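Long-range contacts in urea carboxylase (Thermus thermophilus, PDB 3OEP), which is of unknown function but joins KipI-like and KipA-like parts with cyclophilin-like domains in one chain, and is probably not the allophanate hydrolase it was once taken for: residues L106-L111 against R196-E201; E79-Y84 against S174-Y179; V150-V155 against N169-S174. One frame throughout, in Å; residues are numbered along the deposited sequence. Where two conformers were deposited one is given.

Contact 1. Residues L106-L111 against R196-E201; sequences LHQKPL and RFLEAE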
loop_
_atom_site.group_PDB
_atom_site.type_symbol
_atom_site.label_atom_id
_atom_site.label_comp_id
_atom_site.label_asym_id
_atom_site.label_seq_id
_atom_site.Cartn_x
_atom_site.Cartn_y
_atom_site.Cartn_z
ATOM N N LEU A 106 -34.834 2.663 -1.533
ATOM C CA LEU A 106 -34.128 2.982 -0.290
ATOM C C LEU A 106 -32.670 3.331 -0.554
ATOM O O LEU A 106 -32.140 4.280 0.023
ATOM C CB LEU A 106 -34.216 1.825 0.717
ATOM C CG LEU A 106 -35.548 1.687 1.459
ATOM C CD1 LEU A 106 -35.668 0.315 2.120
ATOM C CD2 LEU A 106 -35.730 2.792 2.497
ATOM N N HIS A 107 -32.019 2.575 -1.431
ATOM C CA HIS A 107 -30.618 2.846 -1.734
ATOM C C HIS A 107 -30.406 4.232 -2.352
ATOM O O HIS A 107 -29.424 4.900 -2.047
ATOM C CB HIS A 107 -30.000 1.779 -2.636
ATOM C CG HIS A 107 -28.515 1.910 -2.751
ATOM N ND1 HIS A 107 -27.887 2.382 -3.885
ATOM C CD2 HIS A 107 -27.538 1.710 -1.835
ATOM C CE1 HIS A 107 -26.581 2.425 -3.673
ATOM N NE2 HIS A 107 -26.346 2.028 -2.436
ATOM N N GLN A 108 -31.335 4.661 -3.204
ATOM C CA GLN A 108 -31.232 5.958 -3.875
ATOM C C GLN A 108 -31.682 7.137 -3.019
ATOM O O GLN A 108 -31.426 8.276 -3.378
ATOM C CB GLN A 108 -32.075 5.966 -5.143
ATOM C CG GLN A 108 -31.597 5.016 -6.212
ATOM C CD GLN A 108 -32.606 4.855 -7.311
ATOM O OE1 GLN A 108 -32.712 5.700 -8.204
ATOM N NE2 GLN A 108 -33.362 3.763 -7.263
ATOM N N LYS A 109 -32.368 6.872 -1.912
ATOM C CA LYS A 109 -32.990 7.953 -1.133
ATOM C C LYS A 109 -32.017 8.971 -0.500
ATOM O O LYS A 109 -32.216 10.174 -0.652
ATOM C CB LYS A 109 -33.946 7.382 -0.076
ATOM C CG LYS A 109 -34.821 8.423 0.596
ATOM C CD LYS A 109 -35.905 7.763 1.440
ATOM C CE LYS A 109 -36.811 8.792 2.112
ATOM N NZ LYS A 109 -36.165 9.422 3.299
ATOM N N PRO A 110 -30.970 8.508 0.211
ATOM C CA PRO A 110 -30.137 9.485 0.912
ATOM C C PRO A 110 -29.262 10.363 0.028
ATOM O O PRO A 110 -28.916 9.987 -1.091
ATOM C CB PRO A 110 -29.221 8.612 1.794
ATOM C CG PRO A 110 -29.856 7.289 1.844
ATOM C CD PRO A 110 -30.564 7.129 0.530
ATOM N N LEU A 111 -28.910 11.531 0.549
ATOM C CA LEU A 111 -27.760 12.263 0.046
ATOM C C LEU A 111 -26.590 11.785 0.894
ATOM O O LEU A 111 -26.452 12.178 2.055
ATOM C CB LEU A 111 -27.957 13.772 0.176
ATOM C CG LEU A 111 -26.787 14.606 -0.355
ATOM C CD1 LEU A 111 -26.541 14.324 -1.834
ATOM C CD2 LEU A 111 -27.057 16.087 -0.122
ATOM N N ARG A 196 -25.109 11.021 -4.741
ATOM C CA ARG A 196 -26.455 10.497 -4.956
ATOM C C ARG A 196 -26.400 9.396 -6.002
ATOM O O ARG A 196 -25.729 9.547 -7.026
ATOM C CB ARG A 196 -27.419 11.600 -5.404
ATOM C CG ARG A 196 -27.941 12.459 -4.262
ATOM C CD ARG A 196 -29.255 13.141 -4.601
ATOM N NE ARG A 196 -30.309 12.201 -4.969
ATOM C CZ ARG A 196 -31.048 11.519 -4.099
ATOM N NH1 ARG A 196 -30.843 11.653 -2.795
ATOM N NH2 ARG A 196 -31.989 10.696 -4.537
ATOM N N PHE A 197 -27.090 8.293 -5.733
ATOM C CA PHE A 197 -27.228 7.204 -6.679
ATOM C C PHE A 197 -28.526 7.377 -7.450
ATOM O O PHE A 197 -29.525 7.867 -6.911
ATOM C CB PHE A 197 -27.254 5.859 -5.954
ATOM C CG PHE A 197 -25.939 5.472 -5.335
ATOM C CD1 PHE A 197 -24.963 4.849 -6.081
ATOM C CD2 PHE A 197 -25.693 5.711 -3.996
ATOM C CE1 PHE A 197 -23.755 4.473 -5.506
ATOM C CE2 PHE A 197 -24.480 5.346 -3.417
ATOM C CZ PHE A 197 -23.520 4.727 -4.177
ATOM N N LEU A 198 -28.511 6.968 -8.712
ATOM C CA LEU A 198 -29.687 7.062 -9.564
ATOM C C LEU A 198 -29.770 5.851 -10.476
ATOM O O LEU A 198 -28.812 5.543 -11.175
ATOM C CB LEU A 198 -29.604 8.333 -10.399
ATOM C CG LEU A 198 -30.771 8.600 -11.341
ATOM C CD1 LEU A 198 -32.055 8.826 -10.553
ATOM C CD2 LEU A 198 -30.439 9.799 -12.215
ATOM N N GLU A 199 -30.912 5.165 -10.477
ATOM C CA GLU A 199 -31.078 3.993 -11.324
ATOM C C GLU A 199 -30.982 4.424 -12.786
ATOM O O GLU A 199 -31.583 5.424 -13.195
ATOM C CB GLU A 199 -32.412 3.283 -11.069
ATOM C CG GLU A 199 -32.549 1.984 -11.869
ATOM C CD GLU A 199 -33.774 1.167 -11.490
ATOM O OE1 GLU A 199 -34.782 1.756 -11.056
ATOM O OE2 GLU A 199 -33.727 -0.073 -11.642
ATOM N N ALA A 200 -30.220 3.662 -13.562
ATOM C CA ALA A 200 -29.986 3.981 -14.962
ATOM C C ALA A 200 -29.635 2.736 -15.755
ATOM O O ALA A 200 -29.215 1.715 -15.196
ATOM C CB ALA A 200 -28.851 5.006 -15.082
ATOM N N GLU A 201 -29.789 2.849 -17.069
ATOM C CA GLU A 201 -29.353 1.819 -18.004
ATOM C C GLU A 201 -28.051 2.268 -18.649
ATOM O O GLU A 201 -27.779 3.466 -18.781
ATOM C CB GLU A 201 -30.419 1.596 -19.078
ATOM C CG GLU A 201 -31.688 0.971 -18.537
ATOM C CD GLU A 201 -32.717 0.669 -19.611
ATOM O OE1 GLU A 201 -32.536 1.106 -20.769
ATOM O OE2 GLU A 201 -33.717 -0.008 -19.288
HETATM O O HOH W 1 -28.711 8.487 -3.339
HETATM O O HOH W 2 -35.508 2.967 -8.850
#
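Q108 O and P110 O each accept a hydrogen bond from one water, which accepts from F197 N (2.9 Å to the water oxygen), so three backbone groups fix its position. That water lies over one face of the R196 guanidinium. In the modelled one of two conformers, R196 bends at chi3 (58°) and NH1 gives K109 O a nearly straight bond of 2.9 Å, in the guanidinium plane but well above that of the carbonyl. L111 CD1 packs crosswise on R196 CG at 3.4 Å. The extended Q108 passes F197 O to accept from E199 N at OE1 (2.9 Å), the donor standing above the amide plane; Q108 NE2 binds K104 O and shares a second water with E199 OE1, while E199 OE2 pairs with K104. A leucine in place of Q108 would probably leave E199 N without its acceptor and the second water without its mate on the helix. On the buried side H107 CE1 sits 3.4 Å above the centre of the F197 ring, planes 43° apart; H107 ND1 and NE2 are hydrogen-bonded to the hydroxyls of Y84 and T157. Helix 100-108 is thus seated against strand 194-199 of a cyclophilin-like domain.

Contact 2. Residues E79-Y84 against S174-Y179; sequences EIPVRY and SLVAVY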
loop_
_atom_site.group_PDB
_atom_site.type_symbol
_atom_site.label_atom_id
_atom_site.label_comp_id
_atom_site.label_asym_id
_atom_site.label_seq_id
_atom_site.Cartn_x
_atom_site.Cartn_y
_atom_site.Cartn_z
ATOM N N GLU A 79 -23.138 12.574 -8.962
ATOM C CA GLU A 79 -24.183 11.623 -9.334
ATOM C C GLU A 79 -23.560 10.306 -9.796
ATOM O O GLU A 79 -22.638 10.300 -10.621
ATOM C CB GLU A 79 -25.058 12.209 -10.448
ATOM N N ILE A 80 -24.050 9.197 -9.252
ATOM C CA ILE A 80 -23.588 7.868 -9.643
ATOM C C ILE A 80 -24.747 7.096 -10.271
ATOM O O ILE A 80 -25.613 6.588 -9.555
ATOM C CB ILE A 80 -23.049 7.063 -8.431
ATOM C CG1 ILE A 80 -21.934 7.821 -7.701
ATOM C CG2 ILE A 80 -22.558 5.669 -8.865
ATOM C CD1 ILE A 80 -20.707 8.092 -8.536
ATOM N N PRO A 81 -24.791 7.021 -11.611
ATOM C CA PRO A 81 -25.793 6.164 -12.255
ATOM C C PRO A 81 -25.495 4.711 -11.931
ATOM O O PRO A 81 -24.327 4.312 -11.944
ATOM C CB PRO A 81 -25.609 6.438 -13.755
ATOM C CG PRO A 81 -24.715 7.609 -13.850
ATOM C CD PRO A 81 -23.921 7.685 -12.597
ATOM N N VAL A 82 -26.535 3.933 -11.634
ATOM C CA VAL A 82 -26.377 2.550 -11.173
ATOM C C VAL A 82 -27.380 1.620 -11.840
ATOM O O VAL A 82 -28.569 1.944 -11.924
ATOM C CB VAL A 82 -26.595 2.447 -9.648
ATOM C CG1 VAL A 82 -26.372 1.004 -9.152
ATOM C CG2 VAL A 82 -25.693 3.405 -8.928
ATOM N N ARG A 83 -26.900 0.467 -12.300
ATOM C CA ARG A 83 -27.766 -0.610 -12.764
ATOM C C ARG A 83 -27.929 -1.571 -11.586
ATOM O O ARG A 83 -26.942 -2.129 -11.100
ATOM C CB ARG A 83 -27.137 -1.333 -13.952
ATOM C CG ARG A 83 -28.079 -2.309 -14.641
ATOM C CD ARG A 83 -27.343 -3.374 -15.442
ATOM N NE ARG A 83 -26.338 -2.818 -16.345
ATOM C CZ ARG A 83 -25.030 -3.083 -16.320
ATOM N NH1 ARG A 83 -24.495 -3.918 -15.427
ATOM N NH2 ARG A 83 -24.236 -2.496 -17.208
ATOM N N TYR A 84 -29.164 -1.754 -11.113
ATOM C CA TYR A 84 -29.407 -2.575 -9.920
ATOM C C TYR A 84 -29.590 -4.033 -10.315
ATOM O O TYR A 84 -30.702 -4.567 -10.303
ATOM C CB TYR A 84 -30.597 -2.039 -9.114
ATOM C CG TYR A 84 -30.249 -0.782 -8.349
ATOM C CD1 TYR A 84 -29.525 -0.846 -7.161
ATOM C CD2 TYR A 84 -30.609 0.472 -8.828
ATOM C CE1 TYR A 84 -29.182 0.308 -6.461
ATOM C CE2 TYR A 84 -30.277 1.634 -8.128
ATOM C CZ TYR A 84 -29.566 1.540 -6.945
ATOM O OH TYR A 84 -29.229 2.671 -6.251
ATOM N N SER A 174 -22.012 0.264 -10.823
ATOM C CA SER A 174 -21.872 1.676 -11.160
ATOM C C SER A 174 -21.606 1.810 -12.655
ATOM O O SER A 174 -20.815 1.053 -13.219
ATOM C CB SER A 174 -20.730 2.315 -10.371
ATOM O OG SER A 174 -20.524 3.666 -10.764
ATOM N N LEU A 175 -22.274 2.772 -13.290
ATOM C CA LEU A 175 -22.118 2.989 -14.725
ATOM C C LEU A 175 -21.072 4.073 -15.020
ATOM O O LEU A 175 -20.878 4.471 -16.180
ATOM C CB LEU A 175 -23.469 3.293 -15.372
ATOM C CG LEU A 175 -24.518 2.207 -15.104
ATOM C CD1 LEU A 175 -25.816 2.533 -15.834
ATOM C CD2 LEU A 175 -24.007 0.820 -15.498
ATOM N N VAL A 176 -20.410 4.532 -13.957
ATOM C CA VAL A 176 -19.228 5.384 -14.065
ATOM C C VAL A 176 -18.086 4.752 -13.268
ATOM O O VAL A 176 -18.310 4.146 -12.214
ATOM C CB VAL A 176 -19.491 6.822 -13.558
ATOM C CG1 VAL A 176 -20.485 7.537 -14.467
ATOM C CG2 VAL A 176 -19.990 6.815 -12.113
ATOM N N ALA A 177 -16.865 4.878 -13.783
ATOM C CA ALA A 177 -15.684 4.372 -13.096
ATOM C C ALA A 177 -15.244 5.413 -12.072
ATOM O O ALA A 177 -14.917 6.550 -12.426
ATOM C CB ALA A 177 -14.555 4.087 -14.100
ATOM N N VAL A 178 -15.250 5.041 -10.797
ATOM C CA VAL A 178 -14.860 5.984 -9.745
ATOM C C VAL A 178 -13.338 6.213 -9.726
ATOM O O VAL A 178 -12.866 7.233 -9.222
ATOM C CB VAL A 178 -15.403 5.559 -8.357
ATOM C CG1 VAL A 178 -16.937 5.489 -8.391
ATOM C CG2 VAL A 178 -14.811 4.227 -7.904
ATOM N N TYR A 179 -12.585 5.290 -10.326
ATOM C CA TYR A 179 -11.127 5.370 -10.361
ATOM C C TYR A 179 -10.592 4.994 -11.739
ATOM O O TYR A 179 -10.902 3.926 -12.257
ATOM C CB TYR A 179 -10.538 4.443 -9.299
ATOM C CG TYR A 179 -9.035 4.293 -9.378
ATOM C CD1 TYR A 179 -8.199 5.385 -9.183
ATOM C CD2 TYR A 179 -8.454 3.060 -9.645
ATOM C CE1 TYR A 179 -6.815 5.256 -9.266
ATOM C CE2 TYR A 179 -7.074 2.917 -9.717
ATOM C CZ TYR A 179 -6.261 4.019 -9.527
ATOM O OH TYR A 179 -4.892 3.885 -9.595
#
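P81 and L175 form the apolar middle, their CB atoms 4.1 Å apart. V176 lies next to them: in the modelled one of its two conformers, CG1 meets P81 CD at 3.9 Å, the two side chains crossing at about a right angle, while CG2 turns to the tip of I80, CD1. I80 also sends its other branch, CG2, to S174 OG at 3.4 Å, a methyl lying against a hydroxyl. I80 continues inward onto V195 and I159, and V82, the partner of S174 in the sheet, packs on F197 in the conformer given, so this side of the strand faces the domain interior.

Outside the apolar patch the backbone takes over. V82 and S174 make a non-hydrogen-bonded antiparallel pair, CA atoms 4.6 Å apart, and beside it L175 N donates to P81 O at 2.9 Å with an angle of 170° at the hydrogen. A proline nitrogen has no hydrogen to return the bond, which fits with the ladder stopping here and the chain after S174 leaving the sheet. S174 bonds forward along the departing chain: with OG beside its own carbonyl carbon (chi1 176°), the hydroxyl donates to V176 O at 2.7 Å, in the carbonyl plane and on a lone pair.

At the polar edge R83 and L175 lie crosswise, and the guanidinium presents one face to L175 CD2, 3.7 Å from R83 NH2. Both terminal nitrogens have polar partners: NH1 a salt bridge to D85, NH2 hydrogen bonds to G202 O and T204 OG1. The leucine thus packs against an arginine pinned by polar groups. This is the end of an antiparallel strand pairing, 77-83 with 169-174, within a cyclophilin-like sheet, where one strand peels off into a loop.

Contact 3. Residues V150-V155 against N169-S174; sequences VAVAGV and NLLGTS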
loop_
_atom_site.group_PDB
_atom_site.type_symbol
_atom_site.label_atom_id
_atom_site.label_comp_id
_atom_site.label_asym_id
_atom_site.label_seq_id
_atom_site.Cartn_x
_atom_site.Cartn_y
_atom_site.Cartn_z
ATOM N N VAL A 150 -21.563 -2.000 -6.653
ATOM C CA VAL A 150 -22.149 -1.121 -5.647
ATOM C C VAL A 150 -22.728 -2.015 -4.547
ATOM O O VAL A 150 -23.515 -2.928 -4.825
ATOM C CB VAL A 150 -23.260 -0.251 -6.259
ATOM C CG1 VAL A 150 -24.017 0.524 -5.173
ATOM C CG2 VAL A 150 -22.678 0.705 -7.317
ATOM N N ALA A 151 -22.361 -1.738 -3.297
ATOM C CA ALA A 151 -22.600 -2.680 -2.204
ATOM C C ALA A 151 -22.979 -2.002 -0.903
ATOM O O ALA A 151 -22.688 -0.819 -0.706
ATOM C CB ALA A 151 -21.362 -3.554 -1.996
ATOM N N VAL A 152 -23.649 -2.747 -0.025
ATOM C CA VAL A 152 -24.026 -2.224 1.286
ATOM C C VAL A 152 -23.634 -3.168 2.419
ATOM O O VAL A 152 -23.642 -4.395 2.278
ATOM C CB VAL A 152 -25.541 -1.906 1.396
ATOM C CG1 VAL A 152 -25.945 -0.823 0.398
ATOM C CG2 VAL A 152 -26.396 -3.171 1.203
ATOM N N ALA A 153 -23.298 -2.571 3.551
ATOM C CA ALA A 153 -23.092 -3.311 4.784
ATOM C C ALA A 153 -23.376 -2.357 5.928
ATOM O O ALA A 153 -22.723 -1.318 6.062
ATOM C CB ALA A 153 -21.684 -3.857 4.864
ATOM N N GLY A 154 -24.369 -2.712 6.735
ATOM C CA GLY A 154 -24.833 -1.862 7.819
ATOM C C GLY A 154 -25.195 -0.472 7.325
ATOM O O GLY A 154 -25.902 -0.321 6.332
ATOM N N VAL A 155 -24.680 0.545 8.014
ATOM C CA VAL A 155 -24.976 1.946 7.687
ATOM C C VAL A 155 -24.188 2.470 6.473
ATOM O O VAL A 155 -24.371 3.620 6.061
ATOM C CB VAL A 155 -24.712 2.852 8.925
ATOM C CG1 VAL A 155 -23.219 3.020 9.158
ATOM C CG2 VAL A 155 -25.408 4.209 8.784
ATOM N N ASN A 169 -22.707 -6.601 0.632
ATOM C CA ASN A 169 -23.857 -7.123 -0.096
ATOM C C ASN A 169 -24.015 -6.369 -1.413
ATOM O O ASN A 169 -24.247 -5.159 -1.415
ATOM C CB ASN A 169 -25.119 -6.981 0.753
ATOM C CG ASN A 169 -25.025 -7.733 2.068
ATOM O OD1 ASN A 169 -25.114 -8.962 2.097
ATOM N ND2 ASN A 169 -24.848 -6.997 3.173
ATOM N N LEU A 170 -23.881 -7.088 -2.525
ATOM C CA LEU A 170 -23.809 -6.471 -3.853
ATOM C C LEU A 170 -25.199 -6.189 -4.421
ATOM O O LEU A 170 -25.970 -7.117 -4.694
ATOM C CB LEU A 170 -23.028 -7.364 -4.820
ATOM C CG LEU A 170 -21.666 -7.871 -4.348
ATOM C CD1 LEU A 170 -20.982 -8.643 -5.489
ATOM C CD2 LEU A 170 -20.777 -6.738 -3.851
ATOM N N LEU A 171 -25.506 -4.906 -4.589
ATOM C CA LEU A 171 -26.813 -4.457 -5.063
ATOM C C LEU A 171 -26.837 -4.091 -6.547
ATOM O O LEU A 171 -27.886 -4.162 -7.185
ATOM C CB LEU A 171 -27.272 -3.232 -4.272
ATOM C CG LEU A 171 -27.401 -3.374 -2.764
ATOM C CD1 LEU A 171 -28.133 -2.166 -2.196
ATOM C CD2 LEU A 171 -28.126 -4.679 -2.415
ATOM N N GLY A 172 -25.701 -3.679 -7.092
ATOM C CA GLY A 172 -25.667 -3.273 -8.483
ATOM C C GLY A 172 -24.294 -2.942 -9.008
ATOM O O GLY A 172 -23.273 -3.306 -8.410
ATOM N N THR A 173 -24.292 -2.246 -10.141
ATOM C CA THR A 173 -23.090 -1.922 -10.889
ATOM C C THR A 173 -23.080 -0.429 -11.201
ATOM O O THR A 173 -24.026 0.085 -11.791
ATOM C CB THR A 173 -23.073 -2.681 -12.225
ATOM O OG1 THR A 173 -23.192 -4.090 -11.985
ATOM C CG2 THR A 173 -21.788 -2.395 -13.000
ATOM N N SER A 174 -22.012 0.264 -10.823
ATOM C CA SER A 174 -21.872 1.676 -11.160
ATOM C C SER A 174 -21.606 1.810 -12.655
ATOM O O SER A 174 -20.815 1.053 -13.219
ATOM C CB SER A 174 -20.730 2.315 -10.371
ATOM O OG SER A 174 -20.524 3.666 -10.764
#
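V152 O is approached on opposite faces of its carbonyl plane by two nitrogens of one residue: N169 N donates at 2.9 Å and the side-chain N169 ND2 at 3.0 Å. N169 CG lies beside its backbone N (chi1 -60°), which folds the amide back to the same oxygen; V152 O is tilted out of the amide plane, and ND2 has a further acceptor in P136 O. V152 N answers to N169 O, completing a hydrogen-bonded pair, and A151 CA adds a weak CH...O contact to the same oxygen.

Toward V150 the register slips by one. V150 O takes both L171 N (2.8 Å), almost along the C=O axis, and G172 N (3.2 Å), whereas V150 N gives G172 O an almost linear bond of 2.8 Å. Two residues facing one make this a classic beta bulge, with L171 at the helix-like psi of -27°. V150 CG2 lies 3.6 Å from S174 N. The bulge carries L171 to the face of V152, where CD1 meets V152 CG1 crosswise at 3.6 Å and the leucine continues onto H107 and helix 89-96. On the other face A151 CB touches L170 CD2 at 3.7 Å.

Both carbonyls that accept twice are therefore satisfied inside a buried strand pair: V150 O accepts both N-H groups of the bulge, and V152 O holds the NH2 end of the N169 side chain.

Overall arrangement
The three contacts lie within one cyclophilin-like domain, their centres 10 to 12 Å apart. Strands 194-199, 77-83, 169-174 and 149-153 are successive neighbours in one mixed sheet of that domain: contact 3 joins the last two, contact 2 ends the pairing of the middle two, and contact 1 sets helix 100-108 on the first. Between the contacts, R196 O bonds to I80 N and R83 O to T173 N, while the H107 ring, part of contact 1, also packs on V150 and V152. Along the chain the segments run 79-84, 106-111, 150-155, 169-174, 174-179, 196-201, with S174 in both contacts 2 and 3, so strands and a helix end from some 120 residues meet in one domain.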